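Local atomic coordinates of uncharacterized protein (Wolinella succinogenes, PDB entry 3PU6), a protein that is probably a hydrogenase maturation protease, an endopeptidase of the type that trims the precursor of a hydrogenase large subunit so that the enzyme can become active. Residues Leu8-Glu13 and Ile59-Ala64; Lys4-Cys9 and Arg52-Asp57. All coordinates share one frame; numbering follows the deposited sequence.

Contact 1. Residues Leu8-Glu13 and Ile59-Ala64; sequences LCVGNE and IVVADA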
loop_
_atom_site.group_PDB
_atom_site.type_symbol
_atom_site.label_atom_id
_atom_site.label_comp_id
_atom_site.label_asym_id
_atom_site.label_seq_id
_atom_site.Cartn_x
_atom_site.Cartn_y
_atom_site.Cartn_z
ATOM N N LEU A 8 -2.899 -2.134 3.564
ATOM C CA LEU A 8 -3.480 -0.801 3.754
ATOM C C LEU A 8 -3.257 0.100 2.544
ATOM O O LEU A 8 -2.146 0.537 2.294
ATOM C CB LEU A 8 -2.933 -0.120 5.023
ATOM C CG LEU A 8 -3.394 1.328 5.326
ATOM C CD1 LEU A 8 -4.903 1.456 5.472
ATOM C CD2 LEU A 8 -2.700 1.924 6.557
ATOM N N CYS A 9 -4.319 0.393 1.802
ATOM C CA CYS A 9 -4.180 1.197 0.596
ATOM C C CYS A 9 -4.448 2.663 0.867
ATOM O O CYS A 9 -5.514 3.026 1.367
ATOM C CB CYS A 9 -5.104 0.716 -0.505
ATOM S SG CYS A 9 -4.988 -1.013 -0.752
ATOM N N VAL A 10 -3.455 3.485 0.513
ATOM C CA VAL A 10 -3.467 4.930 0.703
ATOM C C VAL A 10 -3.550 5.622 -0.668
ATOM O O VAL A 10 -3.058 5.090 -1.665
ATOM C CB VAL A 10 -2.192 5.384 1.464
ATOM C CG1 VAL A 10 -2.144 6.901 1.626
ATOM C CG2 VAL A 10 -2.107 4.700 2.811
ATOM N N GLY A 11 -4.194 6.792 -0.716
ATOM C CA GLY A 11 -4.326 7.557 -1.945
ATOM C C GLY A 11 -5.709 8.133 -2.155
ATOM O O GLY A 11 -6.645 7.817 -1.427
ATOM N N ASN A 12 -5.832 8.955 -3.187
ATOM C CA ASN A 12 -7.027 9.742 -3.462
ATOM C C ASN A 12 -7.485 9.493 -4.887
ATOM O O ASN A 12 -6.828 9.893 -5.847
ATOM C CB ASN A 12 -6.699 11.223 -3.280
ATOM C CG ASN A 12 -7.923 12.128 -3.358
ATOM O OD1 ASN A 12 -8.903 11.838 -4.045
ATOM N ND2 ASN A 12 -7.844 13.255 -2.676
ATOM N N GLU A 13 -8.623 8.835 -5.020
ATOM C CA GLU A 13 -9.111 8.408 -6.319
ATOM C C GLU A 13 -9.571 9.555 -7.190
ATOM O O GLU A 13 -9.784 9.375 -8.384
ATOM C CB GLU A 13 -10.267 7.430 -6.137
ATOM C CG GLU A 13 -9.845 6.021 -5.761
ATOM C CD GLU A 13 -11.037 5.081 -5.617
ATOM O OE1 GLU A 13 -12.092 5.501 -5.066
ATOM O OE2 GLU A 13 -10.910 3.915 -6.054
ATOM N N ILE A 59 1.645 -6.278 7.773
ATOM C CA ILE A 59 1.011 -5.117 7.166
ATOM C C ILE A 59 1.830 -4.615 5.979
ATOM O O ILE A 59 2.976 -4.210 6.116
ATOM C CB ILE A 59 0.863 -3.935 8.154
ATOM C CG1 ILE A 59 0.076 -4.359 9.389
ATOM C CG2 ILE A 59 0.215 -2.748 7.459
ATOM C CD1 ILE A 59 0.109 -3.345 10.495
ATOM N N VAL A 60 1.222 -4.654 4.809
ATOM C CA VAL A 60 1.748 -3.954 3.671
ATOM C C VAL A 60 0.950 -2.669 3.512
ATOM O O VAL A 60 -0.283 -2.695 3.423
ATOM C CB VAL A 60 1.626 -4.789 2.401
ATOM C CG1 VAL A 60 1.982 -3.956 1.192
ATOM C CG2 VAL A 60 2.528 -5.998 2.493
ATOM N N VAL A 61 1.668 -1.545 3.505
ATOM C CA VAL A 61 1.071 -0.237 3.281
ATOM C C VAL A 61 1.487 0.233 1.897
ATOM O O VAL A 61 2.652 0.448 1.655
ATOM C CB VAL A 61 1.462 0.789 4.401
ATOM C CG1 VAL A 61 2.955 0.818 4.636
ATOM C CG2 VAL A 61 0.948 2.178 4.075
ATOM N N ALA A 62 0.527 0.350 0.987
ATOM C CA ALA A 62 0.801 0.776 -0.376
ATOM C C ALA A 62 0.340 2.212 -0.678
ATOM O O ALA A 62 -0.707 2.651 -0.207
ATOM C CB ALA A 62 0.170 -0.179 -1.345
ATOM N N ASP A 63 1.128 2.927 -1.486
ATOM C CA ASP A 63 0.853 4.331 -1.802
ATOM C C ASP A 63 1.429 4.724 -3.146
ATOM O O ASP A 63 2.417 4.164 -3.582
ATOM C CB ASP A 63 1.437 5.264 -0.731
ATOM C CG ASP A 63 0.720 6.607 -0.688
ATOM O OD1 ASP A 63 -0.281 6.763 -1.435
ATOM O OD2 ASP A 63 1.138 7.504 0.093
ATOM N N ALA A 64 0.803 5.695 -3.801
ATOM C CA ALA A 64 1.417 6.366 -4.936
ATOM C C ALA A 64 2.589 7.187 -4.421
ATOM O O ALA A 64 2.544 7.730 -3.318
ATOM C CB ALA A 64 0.417 7.273 -5.627
#
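V10 crosses the side chain of D63 obliquely, its CG1 lying 3.6 Å from OD1 and about as far from OD2, and so it packs against the carboxylate. With CG1 anti to the backbone N (chi1 178°), the other branch, CG2, runs side by side with CG2 of V61, 4.2 Å away. Their branched side chains suit extended strands and share a buried face with L8, which also packs on F38. C9 and A62 occupy the opposite face; small A62 lies against A21 of helix 20-31. Three backbone bonds fix the pairing: L8 N to V60 O (2.7 Å), A62 N to L8 O (3.0 Å) and V10 N to A62 O (3.0 Å). Beyond them D63 OD1 accepts a weak bond from A64 N. Replacing D63 by an alanine removes the carboxylate, which would probably leave V10 CG1 without its polar neighbour and A64 N without this weak acceptor. G11 follows with phi 137°, where a side chain would jam against V10 O, so glycine fits. The strands run parallel, 15° apart, inside an alpha/beta sheet; the chain between them passes through strand 35-41, as in Rossmann-like folds.

Contact 2. Residues Lys4-Cys9 and Arg52-Asp57; sequences KKVLLC and RELAPD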
loop_
_atom_site.group_PDB
_atom_site.type_symbol
_atom_site.label_atom_id
_atom_site.label_comp_id
_atom_site.label_asym_id
_atom_site.label_seq_id
_atom_site.Cartn_x
_atom_site.Cartn_y
_atom_site.Cartn_z
ATOM N N LYS A 4 -1.934 -13.671 9.655
ATOM C CA LYS A 4 -2.778 -12.506 9.355
ATOM C C LYS A 4 -2.085 -11.433 8.526
ATOM O O LYS A 4 -1.195 -10.739 9.013
ATOM C CB LYS A 4 -3.306 -11.878 10.640
ATOM C CG LYS A 4 -3.707 -12.880 11.691
ATOM C CD LYS A 4 -4.351 -12.174 12.854
ATOM C CE LYS A 4 -3.710 -12.591 14.151
ATOM N NZ LYS A 4 -3.857 -11.514 15.165
ATOM N N LYS A 5 -2.528 -11.301 7.279
ATOM C CA LYS A 5 -1.912 -10.406 6.310
ATOM C C LYS A 5 -2.832 -9.263 5.871
ATOM O O LYS A 5 -3.877 -9.495 5.267
ATOM C CB LYS A 5 -1.503 -11.209 5.096
ATOM C CG LYS A 5 -0.640 -12.408 5.427
ATOM C CD LYS A 5 -0.517 -13.321 4.215
ATOM C CE LYS A 5 -0.856 -14.719 4.606
ATOM N NZ LYS A 5 -1.730 -15.302 3.566
ATOM N N VAL A 6 -2.428 -8.028 6.174
ATOM C CA VAL A 6 -3.205 -6.829 5.835
ATOM C C VAL A 6 -2.525 -5.965 4.781
ATOM O O VAL A 6 -1.316 -5.764 4.815
ATOM C CB VAL A 6 -3.445 -5.914 7.071
ATOM C CG1 VAL A 6 -4.044 -4.582 6.641
ATOM C CG2 VAL A 6 -4.333 -6.589 8.081
ATOM N N LEU A 7 -3.320 -5.451 3.854
ATOM C CA LEU A 7 -2.851 -4.472 2.886
ATOM C C LEU A 7 -3.604 -3.160 3.081
ATOM O O LEU A 7 -4.802 -3.092 2.800
ATOM C CB LEU A 7 -3.065 -4.982 1.455
ATOM C CG LEU A 7 -2.801 -3.976 0.327
ATOM C CD1 LEU A 7 -1.433 -3.296 0.504
ATOM C CD2 LEU A 7 -2.923 -4.646 -1.051
ATOM N N LEU A 8 -2.899 -2.134 3.564
ATOM C CA LEU A 8 -3.480 -0.801 3.754
ATOM C C LEU A 8 -3.257 0.100 2.544
ATOM O O LEU A 8 -2.146 0.537 2.294
ATOM C CB LEU A 8 -2.933 -0.120 5.023
ATOM C CG LEU A 8 -3.394 1.328 5.326
ATOM C CD1 LEU A 8 -4.903 1.456 5.472
ATOM C CD2 LEU A 8 -2.700 1.924 6.557
ATOM N N CYS A 9 -4.319 0.393 1.802
ATOM C CA CYS A 9 -4.180 1.197 0.596
ATOM C C CYS A 9 -4.448 2.663 0.867
ATOM O O CYS A 9 -5.514 3.026 1.367
ATOM C CB CYS A 9 -5.104 0.716 -0.505
ATOM S SG CYS A 9 -4.988 -1.013 -0.752
ATOM N N ARG A 52 -5.527 -2.270 15.200
ATOM C CA ARG A 52 -5.154 -2.708 16.537
ATOM C C ARG A 52 -5.895 -3.999 16.833
ATOM O O ARG A 52 -5.342 -4.958 17.373
ATOM C CB ARG A 52 -5.552 -1.683 17.589
ATOM C CG ARG A 52 -4.884 -0.324 17.486
ATOM C CD ARG A 52 -5.550 0.690 18.443
ATOM N NE ARG A 52 -5.236 2.072 18.059
ATOM C CZ ARG A 52 -6.141 3.017 17.799
ATOM N NH1 ARG A 52 -7.435 2.731 17.910
ATOM N NH2 ARG A 52 -5.757 4.251 17.449
ATOM N N GLU A 53 -7.164 -3.997 16.445
ATOM C CA GLU A 53 -8.131 -4.991 16.851
ATOM C C GLU A 53 -7.890 -6.336 16.169
ATOM O O GLU A 53 -8.231 -7.397 16.702
ATOM C CB GLU A 53 -9.524 -4.465 16.516
ATOM C CG GLU A 53 -10.662 -5.294 17.080
ATOM C CD GLU A 53 -10.582 -5.464 18.590
ATOM O OE1 GLU A 53 -10.195 -4.507 19.302
ATOM O OE2 GLU A 53 -10.918 -6.570 19.063
ATOM N N LEU A 54 -7.301 -6.286 14.986
ATOM C CA LEU A 54 -7.036 -7.483 14.211
ATOM C C LEU A 54 -5.655 -8.084 14.500
ATOM O O LEU A 54 -5.435 -9.268 14.278
ATOM C CB LEU A 54 -7.171 -7.140 12.736
ATOM C CG LEU A 54 -6.632 -8.112 11.702
ATOM C CD1 LEU A 54 -7.325 -9.443 11.865
ATOM C CD2 LEU A 54 -6.865 -7.539 10.322
ATOM N N ALA A 55 -4.735 -7.254 14.985
ATOM C CA ALA A 55 -3.363 -7.656 15.343
ATOM C C ALA A 55 -2.588 -8.415 14.257
ATOM O O ALA A 55 -1.979 -9.457 14.531
ATOM C CB ALA A 55 -3.358 -8.429 16.652
ATOM N N PRO A 56 -2.566 -7.865 13.029
ATOM C CA PRO A 56 -2.008 -8.569 11.864
ATOM C C PRO A 56 -0.600 -9.083 12.129
ATOM O O PRO A 56 0.089 -8.531 12.983
ATOM C CB PRO A 56 -1.960 -7.486 10.777
ATOM C CG PRO A 56 -2.847 -6.396 11.250
ATOM C CD PRO A 56 -2.826 -6.440 12.748
ATOM N N ASP A 57 -0.192 -10.128 11.410
ATOM C CA ASP A 57 1.200 -10.581 11.419
ATOM C C ASP A 57 1.987 -9.737 10.425
ATOM O O ASP A 57 3.141 -9.387 10.660
ATOM C CB ASP A 57 1.313 -12.052 11.011
ATOM C CG ASP A 57 0.661 -12.995 12.007
ATOM O OD1 ASP A 57 1.026 -12.951 13.200
ATOM O OD2 ASP A 57 -0.202 -13.803 11.586
#
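This is a loop-to-strand contact at the end of the sheet where strand 5-10 starts, in an alpha/beta fold: the turn leaving helix 48-54 docks there. The turn belongs to the beta-alpha-beta crossover that carries the chain from strand 35-41, past strand 5-10, to strand 58-66. Its inner part is apolar. CG2 of V6 meets L54 CD2 at 3.5 Å and P56 CG at 3.5 Å; the valine and leucine side chains run antiparallel alongside one another, while the proline ring lies aslant to the valine. A compact branched residue and a rigid ring suit this space between helix end and sheet, and S36 of the neighbouring strand also touches both V6 and L54. Toward the outside the contact becomes polar. The K4 side chain stands roughly perpendicular to that of D57, and K4 is held by its backbone at both ends: its N gives a bond to D57 OD2 (2.6 Å), received on the anti side of the carboxylate, and its O takes one from D57 N (2.7 Å). Helix 48-54 ends at L54, and A55, the first residue beyond it, has a positive phi; a lysine suits the carbonyls gathered there. Bent at its third torsion (chi3 -129°), K4 brings NZ to L54 O at 2.9 Å and, from above the carbonyl plane, to A55 O at 2.9 Å.

Both contacts use strand 5-10, and residues L8 and C9 belong to both. Contact 2 grips the beginning of this strand near the edge of the molecule, while contact 1 pairs its later part with strand 58-66 close to the centre of the chain; their centres are about 13 Å apart. Along the chain strand 5-10 comes first, then helix 48-54 with its closing turn, then strand 58-66, so residues 52-57 lead through V58 into residues 59-64. The contacts join where V60 N probably bonds to V6 O (2.8 Å). Strand 5-10 is thus tied to strand 58-66 and to the connection that delivers it, so the two contacts join neighbouring inner parallel strands of the five-stranded sheet.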